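Local coordinates for HMG box-containing protein 1 (Homo sapiens, PDB 3QVE) that represses transcription of target genes by binding their promoters, helping to regulate the cell cycle and the Wnt pathway, and is represented here by its AXH domain, at residues H64-S69 / S73-T78; T7-F12 / G87-E92; F109-T114 / C122-I127. One frame throughout, in Å; residues are numbered along the deposited sequence.

Contact 1: residues H64-S69 / S73-T78; sequences HEESVS and SVLKLT. With EDO (1,2-ethanediol), chain G; SO4 (sulfate ion), chain D; EDO (1,2-ethanediol), chain N.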
loop_
_atom_site.group_PDB
_atom_site.type_symbol
_atom_site.label_atom_id
_atom_site.label_comp_id
_atom_site.label_asym_id
_atom_site.label_seq_id
_atom_site.Cartn_x
_atom_site.Cartn_y
_atom_site.Cartn_z
ATOM N N HIS A 64 3.007 7.953 8.676
ATOM C CA HIS A 64 4.005 6.894 8.490
ATOM C C HIS A 64 4.980 6.848 9.636
ATOM O O HIS A 64 5.240 7.851 10.266
ATOM C CB HIS A 64 4.779 7.096 7.170
ATOM C CG HIS A 64 5.479 8.433 7.062
ATOM N ND1 HIS A 64 6.746 8.660 7.566
ATOM C CD2 HIS A 64 5.085 9.603 6.500
ATOM C CE1 HIS A 64 7.081 9.928 7.346
ATOM N NE2 HIS A 64 6.089 10.517 6.698
ATOM N N GLU A 65 5.539 5.675 9.868
ATOM C CA GLU A 65 6.590 5.500 10.839
ATOM C C GLU A 65 7.324 4.225 10.429
ATOM O O GLU A 65 6.888 3.496 9.552
ATOM C CB GLU A 65 5.998 5.295 12.247
ATOM C CG GLU A 65 5.124 4.051 12.359
ATOM C CD GLU A 65 4.374 3.950 13.704
ATOM O OE1 GLU A 65 4.370 4.907 14.446
ATOM O OE2 GLU A 65 3.797 2.892 14.021
ATOM N N GLU A 66 8.425 3.957 11.104
ATOM C CA GLU A 66 9.284 2.825 10.861
ATOM C C GLU A 66 9.390 2.083 12.140
ATOM O O GLU A 66 9.359 2.680 13.222
ATOM C CB GLU A 66 10.699 3.310 10.509
ATOM C CG GLU A 66 11.003 2.964 9.135
ATOM C CD GLU A 66 12.369 3.390 8.673
ATOM O OE1 GLU A 66 12.424 4.453 8.022
ATOM O OE2 GLU A 66 13.327 2.621 8.905
ATOM N N SER A 67 9.562 0.779 12.018
ATOM C CA SER A 67 9.575 -0.115 13.172
ATOM C C SER A 67 10.449 -1.319 12.844
ATOM O O SER A 67 10.922 -1.451 11.734
ATOM C CB SER A 67 8.127 -0.574 13.414
ATOM O OG SER A 67 7.997 -1.091 14.698
ATOM N N VAL A 68 10.635 -2.203 13.811
ATOM C CA VAL A 68 11.293 -3.485 13.596
ATOM C C VAL A 68 10.318 -4.608 13.970
ATOM O O VAL A 68 9.670 -4.550 14.997
ATOM C CB VAL A 68 12.569 -3.577 14.411
ATOM C CG1 VAL A 68 13.239 -4.935 14.213
ATOM C CG2 VAL A 68 13.537 -2.426 13.990
ATOM N N SER A 69 10.200 -5.607 13.099
ATOM C CA SER A 69 9.343 -6.764 13.316
ATOM C C SER A 69 10.155 -7.993 12.987
ATOM O O SER A 69 10.600 -8.165 11.855
ATOM C CB SER A 69 8.120 -6.705 12.397
ATOM O OG SER A 69 7.347 -7.900 12.414
ATOM N N SER A 73 13.434 -4.403 9.499
ATOM C CA SER A 73 12.949 -3.025 9.452
ATOM C C SER A 73 11.743 -2.951 8.535
ATOM O O SER A 73 11.823 -3.417 7.418
ATOM C CB SER A 73 14.045 -2.105 8.873
ATOM O OG SER A 73 15.026 -1.942 9.853
ATOM N N VAL A 74 10.647 -2.346 9.012
ATOM C CA VAL A 74 9.423 -2.216 8.253
ATOM C C VAL A 74 8.826 -0.808 8.373
ATOM O O VAL A 74 9.203 -0.063 9.251
ATOM C CB VAL A 74 8.385 -3.262 8.708
ATOM C CG1 VAL A 74 8.825 -4.666 8.304
ATOM C CG2 VAL A 74 8.051 -3.146 10.202
ATOM N N LEU A 75 7.907 -0.476 7.484
ATOM C CA LEU A 75 7.135 0.759 7.518
ATOM C C LEU A 75 5.757 0.365 8.038
ATOM O O LEU A 75 5.289 -0.773 7.826
ATOM C CB LEU A 75 6.986 1.376 6.114
ATOM C CG LEU A 75 8.238 1.878 5.374
ATOM C CD1 LEU A 75 7.957 2.076 3.871
ATOM C CD2 LEU A 75 8.722 3.128 6.030
ATOM N N LYS A 76 5.129 1.302 8.740
ATOM C CA LYS A 76 3.749 1.222 9.124
ATOM C C LYS A 76 3.110 2.495 8.663
ATOM O O LYS A 76 3.562 3.581 9.018
ATOM C CB LYS A 76 3.612 1.021 10.619
ATOM C CG LYS A 76 4.001 -0.409 11.036
ATOM C CD LYS A 76 3.911 -0.679 12.544
ATOM C CE LYS A 76 2.509 -0.893 12.988
ATOM N NZ LYS A 76 2.372 -0.936 14.478
ATOM N N LEU A 77 2.076 2.341 7.857
ATOM C CA LEU A 77 1.449 3.451 7.124
ATOM C C LEU A 77 -0.025 3.441 7.308
ATOM O O LEU A 77 -0.622 2.366 7.298
ATOM C CB LEU A 77 1.708 3.286 5.622
ATOM C CG LEU A 77 3.120 3.030 5.140
ATOM C CD1 LEU A 77 3.146 2.688 3.605
ATOM C CD2 LEU A 77 3.990 4.303 5.510
ATOM N N THR A 78 -0.652 4.621 7.359
ATOM C CA THR A 78 -2.117 4.676 7.471
ATOM C C THR A 78 -2.642 5.452 6.301
ATOM O O THR A 78 -2.146 6.527 5.968
ATOM C CB THR A 78 -2.590 5.301 8.808
ATOM O OG1 THR A 78 -2.227 4.414 9.860
ATOM C CG2 THR A 78 -4.152 5.496 8.839
HETATM C C1 EDO G . 1.163 5.038 10.861
HETATM O O1 EDO G . 0.759 5.970 11.887
HETATM C C2 EDO G . 0.478 3.725 11.234
HETATM O O2 EDO G . 0.683 3.339 12.623
HETATM S S SO4 D . 6.165 13.919 4.989
HETATM O O1 SO4 D . 6.477 13.593 6.363
HETATM O O2 SO4 D . 5.210 14.995 4.842
HETATM O O3 SO4 D . 7.358 14.078 4.172
HETATM O O4 SO4 D . 5.510 12.762 4.445
HETATM C C1 EDO N . -0.700 -1.809 16.575
HETATM O O1 EDO N . 0.206 -2.001 15.486
HETATM C C2 EDO N . -1.495 -3.073 16.849
HETATM O O2 EDO N . -0.595 -4.187 16.858
HETATM O O HOH W 1 2.638 1.549 15.885
HETATM O O HOH W 2 13.548 0.549 11.486
#
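Glu-65 and Lys-76 form a hydrogen-bonded antiparallel pair, Lys-76 N giving the straighter bond to Glu-65 O (2.9 Å, 171°) and Glu-65 N the more bent return to Lys-76 O. Two residues on, Ser-67 and Val-74 repeat the exchange, so four backbone bonds close the ladder of this beta hairpin. The side chain of Lys-76 can be followed from its root. CB rests against Glu-65 CG at 3.8 Å; the chain stays extended to CD, which lies beside Glu-65 OE2 and also approaches Ser-67 CB at 4.3 Å. A bend at chi3 (78°) then carries NZ outward, with CE near both Glu-65 OE2 and O1 of an ethanediol, the two side chains pointing the same way. NZ stops 4.1 Å from Glu-65 OE2, beyond a salt bridge, and one water spans the gap, donating to the carboxylate and accepting from the ammonium. Lys-76 NZ also donates to the ethanediol O1 at 2.6 Å, a molecule probably from the crystallisation liquor. On the opposite face, Leu-77 CD2 presses on His-64 CB at 3.3 Å, while Leu-75 CD2 meets the Glu-66 stem at CG. The His-64 imidazole leads away from the hairpin, and its NE2 donates to two oxygens of a sulfate, the straighter bond to O1; Glu-66 reaches Tyr-110 with its carboxylate. Strand 72-80 lies between strands 59-69 and 89-94 in the antiparallel sheet, and the face carrying Leu-75 and Leu-77 is covered by Phe-109, just ahead of helix 111-118.

Contact 2: residues T7-F12 / G87-E92; sequences TVWHCF and GLLTVE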
loop_
_atom_site.group_PDB
_atom_site.type_symbol
_atom_site.label_atom_id
_atom_site.label_comp_id
_atom_site.label_asym_id
_atom_site.label_seq_id
_atom_site.Cartn_x
_atom_site.Cartn_y
_atom_site.Cartn_z
ATOM N N THR A 7 1.494 -7.391 -7.803
ATOM C CA THR A 7 0.774 -7.004 -6.609
ATOM C C THR A 7 -0.112 -8.142 -6.150
ATOM O O THR A 7 -0.554 -8.947 -6.963
ATOM C CB THR A 7 -0.079 -5.780 -6.893
ATOM O OG1 THR A 7 -0.861 -6.027 -8.065
ATOM C CG2 THR A 7 0.812 -4.554 -7.130
ATOM N N VAL A 8 -0.369 -8.215 -4.852
ATOM C CA VAL A 8 -1.248 -9.249 -4.312
ATOM C C VAL A 8 -2.685 -8.745 -4.198
ATOM O O VAL A 8 -3.613 -9.427 -4.572
ATOM C CB VAL A 8 -0.749 -9.714 -2.925
ATOM C CG1 VAL A 8 -1.743 -10.778 -2.320
ATOM C CG2 VAL A 8 0.620 -10.327 -3.080
ATOM N N TRP A 9 -2.859 -7.549 -3.662
ATOM C CA TRP A 9 -4.178 -6.942 -3.472
ATOM C C TRP A 9 -3.990 -5.423 -3.494
ATOM O O TRP A 9 -3.078 -4.907 -2.831
ATOM C CB TRP A 9 -4.817 -7.360 -2.127
ATOM C CG TRP A 9 -6.048 -6.605 -1.906
ATOM C CD1 TRP A 9 -7.277 -6.845 -2.508
ATOM C CD2 TRP A 9 -6.223 -5.428 -1.099
ATOM N NE1 TRP A 9 -8.173 -5.904 -2.108
ATOM C CE2 TRP A 9 -7.562 -5.010 -1.268
ATOM C CE3 TRP A 9 -5.392 -4.703 -0.249
ATOM C CZ2 TRP A 9 -8.091 -3.925 -0.597
ATOM C CZ3 TRP A 9 -5.921 -3.592 0.420
ATOM C CH2 TRP A 9 -7.251 -3.220 0.237
ATOM N N HIS A 10 -4.819 -4.726 -4.267
ATOM C CA HIS A 10 -4.682 -3.281 -4.474
ATOM C C HIS A 10 -3.254 -3.037 -4.980
ATOM O O HIS A 10 -2.781 -3.811 -5.802
ATOM C CB HIS A 10 -4.994 -2.516 -3.194
ATOM C CG HIS A 10 -5.270 -1.057 -3.379
ATOM N ND1 HIS A 10 -4.275 -0.104 -3.554
ATOM C CD2 HIS A 10 -6.444 -0.378 -3.369
ATOM C CE1 HIS A 10 -4.834 1.085 -3.646
ATOM N NE2 HIS A 10 -6.144 0.947 -3.529
ATOM N N CYS A 11 -2.543 -2.023 -4.479
ATOM C CA CYS A 11 -1.154 -1.769 -4.911
ATOM C C CYS A 11 -0.108 -2.535 -4.086
ATOM O O CYS A 11 1.078 -2.332 -4.256
ATOM C CB CYS A 11 -0.846 -0.277 -4.769
ATOM S SG CYS A 11 -0.785 0.347 -3.088
ATOM N N PHE A 12 -0.541 -3.401 -3.178
ATOM C CA PHE A 12 0.340 -4.017 -2.176
ATOM C C PHE A 12 1.053 -5.295 -2.610
ATOM O O PHE A 12 0.452 -6.235 -3.150
ATOM C CB PHE A 12 -0.414 -4.188 -0.847
ATOM C CG PHE A 12 -0.873 -2.874 -0.300
ATOM C CD1 PHE A 12 0.051 -1.968 0.204
ATOM C CD2 PHE A 12 -2.199 -2.529 -0.315
ATOM C CE1 PHE A 12 -0.344 -0.770 0.651
ATOM C CE2 PHE A 12 -2.627 -1.346 0.184
ATOM C CZ PHE A 12 -1.711 -0.438 0.643
ATOM N N GLY A 87 -13.681 3.195 6.136
ATOM C CA GLY A 87 -12.693 3.255 7.201
ATOM C C GLY A 87 -11.261 3.325 6.691
ATOM O O GLY A 87 -10.970 3.018 5.508
ATOM N N LEU A 88 -10.370 3.726 7.596
ATOM C CA LEU A 88 -8.936 3.776 7.312
ATOM C C LEU A 88 -8.337 2.388 7.204
ATOM O O LEU A 88 -8.935 1.372 7.632
ATOM C CB LEU A 88 -8.231 4.583 8.392
ATOM C CG LEU A 88 -8.778 6.013 8.618
ATOM C CD1 LEU A 88 -7.943 6.741 9.685
ATOM C CD2 LEU A 88 -8.844 6.819 7.305
ATOM N N LEU A 89 -7.147 2.338 6.627
ATOM C CA LEU A 89 -6.356 1.095 6.534
ATOM C C LEU A 89 -4.970 1.383 7.012
ATOM O O LEU A 89 -4.362 2.338 6.519
ATOM C CB LEU A 89 -6.255 0.641 5.078
ATOM C CG LEU A 89 -5.307 -0.520 4.706
ATOM C CD1 LEU A 89 -5.718 -1.796 5.374
ATOM C CD2 LEU A 89 -5.253 -0.697 3.194
ATOM N N THR A 90 -4.451 0.553 7.918
ATOM C CA THR A 90 -3.039 0.620 8.300
ATOM C C THR A 90 -2.363 -0.619 7.724
ATOM O O THR A 90 -2.942 -1.705 7.730
ATOM C CB THR A 90 -2.858 0.706 9.831
ATOM O OG1 THR A 90 -3.543 1.888 10.276
ATOM C CG2 THR A 90 -1.355 0.828 10.227
ATOM N N VAL A 91 -1.159 -0.447 7.185
ATOM C CA VAL A 91 -0.415 -1.551 6.623
ATOM C C VAL A 91 0.977 -1.565 7.204
ATOM O O VAL A 91 1.483 -0.532 7.663
ATOM C CB VAL A 91 -0.303 -1.491 5.048
ATOM C CG1 VAL A 91 -1.664 -1.273 4.403
ATOM C CG2 VAL A 91 0.660 -0.447 4.603
ATOM N N GLU A 92 1.584 -2.745 7.194
ATOM C CA GLU A 92 3.015 -2.897 7.393
ATOM C C GLU A 92 3.603 -3.318 6.062
ATOM O O GLU A 92 3.093 -4.240 5.440
ATOM C CB GLU A 92 3.286 -3.972 8.418
ATOM C CG GLU A 92 4.726 -4.141 8.810
ATOM C CD GLU A 92 5.000 -5.519 9.364
ATOM O OE1 GLU A 92 4.990 -5.631 10.613
ATOM O OE2 GLU A 92 5.220 -6.478 8.567
#
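Phe-12 and Leu-89 meet from opposite directions, CE2 of the ring standing 4.0 Å from CD2 of the leucine, and the same methyl reaches the rim of Trp-9. There it lies at the edge of the indole, near its plane, 4.1 Å from Trp-9 CZ3, so Leu-89 CD2 touches both aromatic rings. Leu-89 gets there with CG trans to its backbone N (chi1 171°). Val-91, two residues along the strand and on the same face, sends CG1 to Phe-12 CZ at 3.9 Å and CG2 to the neighbouring CE1. The CG1 contact is an off-centre CH-pi approach, 28° from the ring normal. Behind Phe-12, Cys-11 SG sits over the ring centre, 3.8 Å above its plane, and the phenyl group is thus packed from its own segment as well. The loop that presents these rings is a type II' beta turn from Trp-9 to Phe-12, closed by Phe-12 N to Trp-9 O; Val-8 N also bonds Phe-12 O at 2.7 Å, and Val-8 with Trp-9 opposite Phe-12 makes a classic beta bulge. This turn of the AXH domain precedes strand 17-20 and packs on one face of the antiparallel sheet, where Leu-18 and Phe-20 flank the strand residues. Away from this apolar patch the contact thins out. Thr-90 and Glu-92 take the other face of strand 89-94 and are partly exposed, Thr-90 bonding His-21 and Thr-78. At the turn itself, partly exposed His-10 lays CB over one face of the indole and passes NE2 to the carbonyl of Gly-55.

Contact 3: residues F109-T114 / C122-I127; sequences FYPSLT and CCEVHI. With EDO (1,2-ethanediol), chain E; SO4 (sulfate ion), chain D.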
loop_
_atom_site.group_PDB
_atom_site.type_symbol
_atom_site.label_atom_id
_atom_site.label_comp_id
_atom_site.label_asym_id
_atom_site.label_seq_id
_atom_site.Cartn_x
_atom_site.Cartn_y
_atom_site.Cartn_z
ATOM N N PHE A 109 9.476 5.428 0.014
ATOM C CA PHE A 109 10.119 6.035 1.189
ATOM C C PHE A 109 11.622 5.876 1.087
ATOM O O PHE A 109 12.351 6.636 1.747
ATOM C CB PHE A 109 9.592 5.371 2.493
ATOM C CG PHE A 109 8.176 5.740 2.810
ATOM C CD1 PHE A 109 7.907 6.875 3.541
ATOM C CD2 PHE A 109 7.105 5.014 2.289
ATOM C CE1 PHE A 109 6.583 7.250 3.789
ATOM C CE2 PHE A 109 5.794 5.390 2.540
ATOM C CZ PHE A 109 5.556 6.520 3.290
ATOM N N TYR A 110 12.101 4.902 0.286
ATOM C CA TYR A 110 13.547 4.669 0.137
ATOM C C TYR A 110 13.867 4.383 -1.334
ATOM O O TYR A 110 14.001 3.212 -1.727
ATOM C CB TYR A 110 13.963 3.478 0.988
ATOM C CG TYR A 110 14.070 3.817 2.442
ATOM C CD1 TYR A 110 15.254 4.343 2.970
ATOM C CD2 TYR A 110 12.987 3.633 3.281
ATOM C CE1 TYR A 110 15.360 4.668 4.327
ATOM C CE2 TYR A 110 13.054 3.951 4.605
ATOM C CZ TYR A 110 14.244 4.482 5.130
ATOM O OH TYR A 110 14.303 4.787 6.458
ATOM N N PRO A 111 13.928 5.437 -2.157
ATOM C CA PRO A 111 14.035 5.256 -3.610
ATOM C C PRO A 111 15.201 4.342 -4.020
ATOM O O PRO A 111 15.039 3.523 -4.897
ATOM C CB PRO A 111 14.258 6.672 -4.097
ATOM C CG PRO A 111 13.476 7.479 -3.109
ATOM C CD PRO A 111 13.728 6.858 -1.811
ATOM N N SER A 112 16.342 4.421 -3.334
ATOM C CA SER A 112 17.478 3.569 -3.701
ATOM C C SER A 112 17.224 2.121 -3.402
ATOM O O SER A 112 17.633 1.264 -4.184
ATOM C CB SER A 112 18.759 4.049 -3.028
ATOM O OG SER A 112 19.030 5.338 -3.543
ATOM N N LEU A 113 16.557 1.828 -2.289
ATOM C CA LEU A 113 16.218 0.433 -1.994
ATOM C C LEU A 113 15.209 -0.089 -2.988
ATOM O O LEU A 113 15.281 -1.233 -3.406
ATOM C CB LEU A 113 15.681 0.301 -0.580
ATOM C CG LEU A 113 16.650 0.613 0.566
ATOM C CD1 LEU A 113 15.933 0.348 1.917
ATOM C CD2 LEU A 113 17.970 -0.214 0.443
ATOM N N THR A 114 14.282 0.753 -3.419
ATOM C CA THR A 114 13.325 0.350 -4.494
ATOM C C THR A 114 13.981 0.071 -5.844
ATOM O O THR A 114 13.571 -0.881 -6.584
ATOM C CB THR A 114 12.167 1.394 -4.654
ATOM O OG1 THR A 114 11.505 1.530 -3.397
ATOM C CG2 THR A 114 11.155 0.975 -5.709
ATOM N N CYS A 122 12.393 6.295 -8.394
ATOM C CA CYS A 122 11.291 6.829 -7.608
ATOM C C CYS A 122 11.585 8.169 -7.029
ATOM O O CYS A 122 12.699 8.403 -6.607
ATOM C CB CYS A 122 11.036 5.914 -6.389
ATOM S SG CYS A 122 10.340 4.313 -6.792
ATOM N N CYS A 123 10.569 9.019 -6.992
ATOM C CA CYS A 123 10.528 10.191 -6.140
ATOM C C CYS A 123 10.275 9.752 -4.702
ATOM O O CYS A 123 9.923 8.597 -4.417
ATOM C CB CYS A 123 9.355 11.090 -6.528
ATOM S SG CYS A 123 9.273 11.692 -8.225
ATOM N N GLU A 124 10.380 10.677 -3.791
ATOM C CA GLU A 124 10.071 10.427 -2.405
ATOM C C GLU A 124 8.572 10.549 -2.154
ATOM O O GLU A 124 7.939 11.497 -2.614
ATOM C CB GLU A 124 10.805 11.452 -1.540
ATOM C CG GLU A 124 12.057 10.912 -0.883
ATOM C CD GLU A 124 12.790 11.970 -0.053
ATOM O OE1 GLU A 124 14.038 11.976 -0.107
ATOM O OE2 GLU A 124 12.125 12.774 0.651
ATOM N N VAL A 125 8.016 9.613 -1.406
ATOM C CA VAL A 125 6.609 9.636 -0.996
ATOM C C VAL A 125 6.437 10.659 0.102
ATOM O O VAL A 125 7.319 10.794 0.952
ATOM C CB VAL A 125 6.146 8.279 -0.403
ATOM C CG1 VAL A 125 4.701 8.374 0.156
ATOM C CG2 VAL A 125 6.235 7.155 -1.433
ATOM N N HIS A 126 5.317 11.375 0.110
ATOM C CA HIS A 126 4.961 12.241 1.270
ATOM C C HIS A 126 3.500 12.099 1.661
ATOM O O HIS A 126 2.642 11.758 0.817
ATOM C CB HIS A 126 5.160 13.725 0.944
ATOM C CG HIS A 126 6.572 14.069 0.602
ATOM N ND1 HIS A 126 7.576 14.119 1.544
ATOM C CD2 HIS A 126 7.159 14.301 -0.595
ATOM C CE1 HIS A 126 8.721 14.399 0.944
ATOM N NE2 HIS A 126 8.493 14.521 -0.352
ATOM N N ILE A 127 3.220 12.453 2.913
ATOM C CA ILE A 127 1.847 12.564 3.410
ATOM C C ILE A 127 1.026 13.432 2.431
ATOM O O ILE A 127 1.487 14.466 1.914
ATOM C CB ILE A 127 1.816 13.121 4.835
ATOM C CG1 ILE A 127 2.459 12.105 5.808
ATOM C CG2 ILE A 127 0.351 13.470 5.242
ATOM C CD1 ILE A 127 2.763 12.637 7.229
HETATM C C1 EDO E . 16.908 6.414 -0.052
HETATM O O1 EDO E . 16.831 4.988 -0.327
HETATM C C2 EDO E . 17.648 7.200 -1.145
HETATM O O2 EDO E . 17.004 8.432 -1.518
HETATM S S SO4 D . 6.165 13.919 4.989
HETATM O O1 SO4 D . 6.477 13.593 6.363
HETATM O O2 SO4 D . 5.210 14.995 4.842
HETATM O O3 SO4 D . 7.358 14.078 4.172
HETATM O O4 SO4 D . 5.510 12.762 4.445
#
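Phe-109 and Val-125 supply the ring contact: Val-125 CB stands over one face of the phenyl group, 4.1 Å from its centroid and only 11° off the normal, a CH-pi approach. In the conformer described, Val-125 CG1, trans to the backbone N (chi1 174°), extends toward the far rim and meets Phe-109 CZ at 3.7 Å. With an alanine in place of Phe-109 the ring is gone, and Val-125 is likely to face a gap. The remaining apolar packing is at the first turn of helix 111-118. Pro-111 CB lies 4.0 Å from Cys-122 CB and close to the Cys-122 carbonyl oxygen, while Thr-114 turns its methyl CG2 to Cys-122 SG at 3.6 Å and keeps OG1 for Ser-108 and the carbonyl of Asp-96. Polar contacts lie mostly at the periphery. A sulfate, probably from the crystallisation liquor, accepts a nearly straight bond from His-126 ND1 to O3 (2.6 Å, 167°), in the plane of the imidazole at its edge, and a second from Ile-127 N to O4; the same ion is also bound by His-64. Ser-112 N donates to an ethanediol at the start of the helix, where Tyr-110 holds the N-cap position. Strand 105-108, helix 111-118 and strand 123-124 form a beta-alpha-beta unit, its two strands parallel neighbours, and Phe-109 joins it to Leu-61, Leu-75 and Leu-77 of the larger antiparallel sheet.

Contact 2 is the buried one, near the centre of the chain and purely apolar across its segments; contacts 1 and 3 lie farther out and are only partly buried. Contacts 1 and 2 share the antiparallel sheet: strands 72-80 and 89-94 are neighbours, joined by Leu-77 O to Val-91 N and by the hydroxyls of Thr-78 and Thr-90. Contact 1 relies on backbone bonding within a hairpin, whereas contact 3 packs the start of helix 111-118 and the residue before its cap against the residues flanking short strand 123-124. These two meet at Phe-109 and Tyr-110 and share one sulfate. Contacts 2 and 3 do not touch, their nearest atoms being about 8 Å apart.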